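Local coordinates for protein chymotrypsin-like serine protease (Equine arteritis virus, PDB 1MBM) that is a chymotrypsin-like serine proteinase, nsp4, that probably cleaves the viral replicase polyprotein by nucleophilic attack of a serine on the peptide bond, at residues G4-V9 with Y14-V19; L43-A48 with S68-N73. One frame throughout, in Å; residues are numbered along the deposited sequence.

Overall arrangement
Contact 1 is the hairpin formed by the first two strands, 6-10 and 14-22, of the closed six-stranded antiparallel barrel; contact 2 lies near one end of the same barrel, where the loop segment 68-73 reaches strand 40-45. Their centres are 11 Å apart, and contact 2 sits farther out, about 21 Å from the centre of the chain against about 12 Å for contact 1. Strands 6-10 and 40-45 are neighbours, so the two contacts touch directly: F8 O lies 2.7 Å from K44 N, a probable hydrogen bond. V19 packs on L43, I45 and L70. Contact 1 borders the probable active site: G15 lies near, without touching, the probable S114, H33 and D59 triad.

Contact 1: G4-V9 with Y14-V19; sequences GNVGFV and YGTGSV
Residues V6-V9 and Y14-V19 run as neighbouring antiparallel strands, their short axes 4.2 Å apart at closest and 145° between directions, the twist of a curled sheet. G7 with G17 and V9 with G15 are hydrogen-bonded pairs; the non-hydrogen-bonded pair F8 with T16 lies between them, and V6 with S18 follows beyond G7 and G17. Each hydrogen-bonded pair is closed by two backbone bonds, the straightest being V9 N to G15 O (2.9 Å, 178° at the hydrogen). N5, just before the strand, prolongs the ladder: its O accepts V19 N at 2.8 Å, while its side-chain ND2 donates to V19 O at 2.9 Å. A chi1 of 73° puts CG between the backbone N and carbonyl carbon, and the amide meets V19 O in its own plane, ND2 approaching tilted from the V19 carbonyl plane. An asparagine can thus extend the pairing by a side-chain N-H. On the V6 face, V6 CG1 meets T16 CG2 at 3.8 Å, and T16 turns its OG1 the other way, to G112 O. On the opposite face, the bare CA of G17 lets V9 CG2 settle on the backbone, 3.6 Å from G17 N, which suits a glycine. V9 and V19 continue inward onto L43 of strand 40-45; beta-branched valines suit the extended backbone, and their apolar methyls the buried side. This is the first hairpin of the N-terminal barrel of a chymotrypsin-like proteinase, and T16, through a backbone bond to S114, joins it to the probable nucleophile.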
# COMPACT_ATOMS: atom_id res chain seq x y z
N GLY A 4 14.08 2.26 4.30
CA GLY A 4 15.19 1.33 4.41
C GLY A 4 14.85 -0.14 4.23
O GLY A 4 15.72 -0.93 3.84
N ASN A 5 13.60 -0.50 4.49
CA ASN A 5 13.16 -1.88 4.37
C ASN A 5 12.38 -2.19 3.08
O ASN A 5 11.71 -3.22 2.97
CB ASN A 5 12.34 -2.28 5.60
CG ASN A 5 10.95 -1.63 5.60
OD1 ASN A 5 10.79 -0.47 5.23
ND2 ASN A 5 9.95 -2.40 6.02
N VAL A 6 12.49 -1.31 2.09
CA VAL A 6 11.77 -1.50 0.84
C VAL A 6 12.69 -2.02 -0.26
O VAL A 6 13.78 -1.49 -0.46
CB VAL A 6 11.07 -0.19 0.41
CG1 VAL A 6 10.49 -0.31 -1.01
CG2 VAL A 6 9.99 0.17 1.41
N GLY A 7 12.25 -3.06 -0.96
CA GLY A 7 13.04 -3.60 -2.05
C GLY A 7 12.26 -3.90 -3.32
O GLY A 7 11.05 -3.69 -3.39
N PHE A 8 12.99 -4.37 -4.34
CA PHE A 8 12.41 -4.73 -5.62
C PHE A 8 12.17 -6.23 -5.66
O PHE A 8 12.98 -7.01 -5.18
CB PHE A 8 13.36 -4.36 -6.76
CG PHE A 8 13.50 -2.88 -7.00
CD1 PHE A 8 12.55 -2.19 -7.74
CD2 PHE A 8 14.59 -2.18 -6.50
CE1 PHE A 8 12.68 -0.84 -7.97
CE2 PHE A 8 14.72 -0.82 -6.73
CZ PHE A 8 13.77 -0.15 -7.47
N VAL A 9 11.05 -6.65 -6.24
CA VAL A 9 10.69 -8.07 -6.34
C VAL A 9 10.45 -8.44 -7.81
O VAL A 9 9.76 -7.71 -8.52
CB VAL A 9 9.42 -8.39 -5.52
CG1 VAL A 9 9.01 -9.83 -5.68
CG2 VAL A 9 9.64 -8.08 -4.01
N TYR A 14 7.08 -7.58 -12.30
CA TYR A 14 8.07 -6.76 -11.60
C TYR A 14 7.33 -5.89 -10.62
O TYR A 14 6.38 -5.18 -10.99
CB TYR A 14 8.85 -5.88 -12.59
CG TYR A 14 9.78 -6.67 -13.48
CD1 TYR A 14 10.76 -7.49 -12.93
CD2 TYR A 14 9.66 -6.62 -14.86
CE1 TYR A 14 11.60 -8.23 -13.73
CE2 TYR A 14 10.51 -7.35 -15.68
CZ TYR A 14 11.48 -8.16 -15.10
OH TYR A 14 12.33 -8.90 -15.90
N GLY A 15 7.75 -5.95 -9.37
CA GLY A 15 7.06 -5.22 -8.33
C GLY A 15 7.95 -4.75 -7.20
O GLY A 15 9.19 -4.71 -7.32
N THR A 16 7.30 -4.43 -6.09
CA THR A 16 7.94 -3.88 -4.92
C THR A 16 7.69 -4.78 -3.73
O THR A 16 6.67 -5.46 -3.66
CB THR A 16 7.31 -2.50 -4.62
OG1 THR A 16 7.47 -1.65 -5.75
CG2 THR A 16 8.07 -1.76 -3.51
N GLY A 17 8.63 -4.80 -2.79
CA GLY A 17 8.45 -5.57 -1.58
C GLY A 17 8.90 -4.83 -0.34
O GLY A 17 9.47 -3.74 -0.43
N SER A 18 8.62 -5.40 0.82
CA SER A 18 9.06 -4.82 2.08
C SER A 18 9.54 -5.93 3.00
O SER A 18 9.08 -7.07 2.91
CB SER A 18 7.97 -3.96 2.72
OG SER A 18 6.82 -4.70 3.04
N VAL A 19 10.49 -5.61 3.87
CA VAL A 19 11.12 -6.58 4.75
C VAL A 19 10.92 -6.22 6.22
O VAL A 19 11.05 -5.07 6.60
CB VAL A 19 12.64 -6.70 4.45
CG1 VAL A 19 13.25 -7.81 5.24
CG2 VAL A 19 12.85 -6.95 2.95

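Contact 2: L43-A48 with S68-N73; sequences LKIGDA and SELPGN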
# COMPACT_ATOMS: atom_id res chain seq x y z
N LEU A 43 13.93 -11.20 -4.37
CA LEU A 43 13.93 -9.90 -3.72
C LEU A 43 15.31 -9.27 -3.86
O LEU A 43 16.34 -9.93 -3.69
CB LEU A 43 13.61 -10.05 -2.23
CG LEU A 43 13.92 -8.86 -1.32
CD1 LEU A 43 12.96 -7.71 -1.62
CD2 LEU A 43 13.83 -9.26 0.15
N LYS A 44 15.34 -7.99 -4.19
CA LYS A 44 16.58 -7.24 -4.25
C LYS A 44 16.46 -6.09 -3.26
O LYS A 44 15.58 -5.24 -3.42
CB LYS A 44 16.80 -6.70 -5.65
CG LYS A 44 18.06 -5.85 -5.81
CD LYS A 44 18.09 -5.19 -7.17
CE LYS A 44 18.84 -3.88 -7.14
NZ LYS A 44 18.72 -3.13 -8.42
N ILE A 45 17.33 -6.06 -2.26
CA ILE A 45 17.36 -4.98 -1.27
C ILE A 45 18.79 -4.79 -0.75
O ILE A 45 19.46 -5.76 -0.39
CB ILE A 45 16.34 -5.23 -0.13
CG1 ILE A 45 16.27 -4.02 0.82
CG2 ILE A 45 16.63 -6.52 0.62
CD1 ILE A 45 15.15 -4.11 1.82
N GLY A 46 19.26 -3.55 -0.74
CA GLY A 46 20.65 -3.28 -0.38
C GLY A 46 21.52 -4.03 -1.37
O GLY A 46 21.30 -3.95 -2.58
N ASP A 47 22.50 -4.78 -0.87
CA ASP A 47 23.36 -5.59 -1.73
C ASP A 47 22.89 -7.05 -1.72
O ASP A 47 23.53 -7.92 -2.30
CB ASP A 47 24.82 -5.51 -1.28
CG ASP A 47 25.38 -4.10 -1.36
OD1 ASP A 47 24.73 -3.25 -1.99
OD2 ASP A 47 26.45 -3.77 -0.81
N ALA A 48 21.76 -7.29 -1.06
CA ALA A 48 21.24 -8.65 -0.92
C ALA A 48 20.29 -9.03 -2.06
O ALA A 48 19.42 -8.25 -2.44
CB ALA A 48 20.54 -8.80 0.42
N SER A 68 20.21 -14.79 9.03
CA SER A 68 21.44 -15.25 8.37
C SER A 68 21.33 -15.24 6.84
O SER A 68 22.34 -15.28 6.14
CB SER A 68 21.83 -16.64 8.86
OG SER A 68 20.73 -17.54 8.79
N GLU A 69 20.11 -15.18 6.33
CA GLU A 69 19.88 -15.15 4.89
C GLU A 69 19.66 -13.74 4.40
O GLU A 69 20.01 -13.40 3.27
CB GLU A 69 18.67 -16.01 4.54
CG GLU A 69 18.91 -17.49 4.72
CD GLU A 69 20.11 -17.96 3.94
OE1 GLU A 69 20.17 -17.69 2.72
OE2 GLU A 69 21.00 -18.60 4.54
N LEU A 70 19.05 -12.92 5.25
CA LEU A 70 18.72 -11.54 4.93
C LEU A 70 18.94 -10.68 6.18
O LEU A 70 17.97 -10.32 6.85
CB LEU A 70 17.26 -11.46 4.49
CG LEU A 70 16.65 -10.22 3.84
CD1 LEU A 70 17.48 -9.74 2.67
CD2 LEU A 70 15.22 -10.51 3.38
N PRO A 71 20.20 -10.39 6.50
CA PRO A 71 20.53 -9.60 7.69
C PRO A 71 20.14 -8.13 7.59
O PRO A 71 20.13 -7.55 6.51
CB PRO A 71 22.06 -9.72 7.77
CG PRO A 71 22.48 -9.92 6.36
CD PRO A 71 21.41 -10.82 5.78
N GLY A 72 19.86 -7.53 8.73
CA GLY A 72 19.51 -6.13 8.78
C GLY A 72 18.59 -5.83 9.93
O GLY A 72 17.95 -6.72 10.49
N ASN A 73 18.51 -4.56 10.30
CA ASN A 73 17.64 -4.15 11.39
C ASN A 73 16.25 -3.82 10.85
O ASN A 73 15.84 -2.66 10.81
CB ASN A 73 18.23 -2.95 12.12
CG ASN A 73 17.67 -2.80 13.51
OD1 ASN A 73 17.28 -3.79 14.14
ND2 ASN A 73 17.62 -1.57 14.00
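Strand 43-45 runs into a type II' turn from I45 to A48, closed by I45 N to A48 O and A48 N to I45 O, and the irregular segment 68-73 passes beside it, nearest at A48 and L70, whose CA atoms are 7.0 Å apart. L70 carries this side of the contact alone, dividing its two methyls. CD2 meets L43 CD2 at 3.7 Å, the two side chains crossing at about a right angle. CD1 is shared, lying 3.9 Å from I45 CG2 and equally far from A48 CB, so it settles between the two ends of the turn. L70 leaves its backbone to one side, but with CG anti to the backbone N (chi1 -169°) the forked end swings toward the strand. A48, with only a CB to offer, meets this methyl directly, and G46, whose positive phi of 59° favours glycine, lets the chain reverse. V19, V26, V28 and L50 also pack on L70, and W74 NE1 hydrogen-bonds L70 O, which helps hold the backbone there. Since only methyl groups meet between these segments, the attachment depends on shape and exclusion of water: a leucine from the connecting loop packs against apolar residues of four strands, consistent with covering this part of the barrel core.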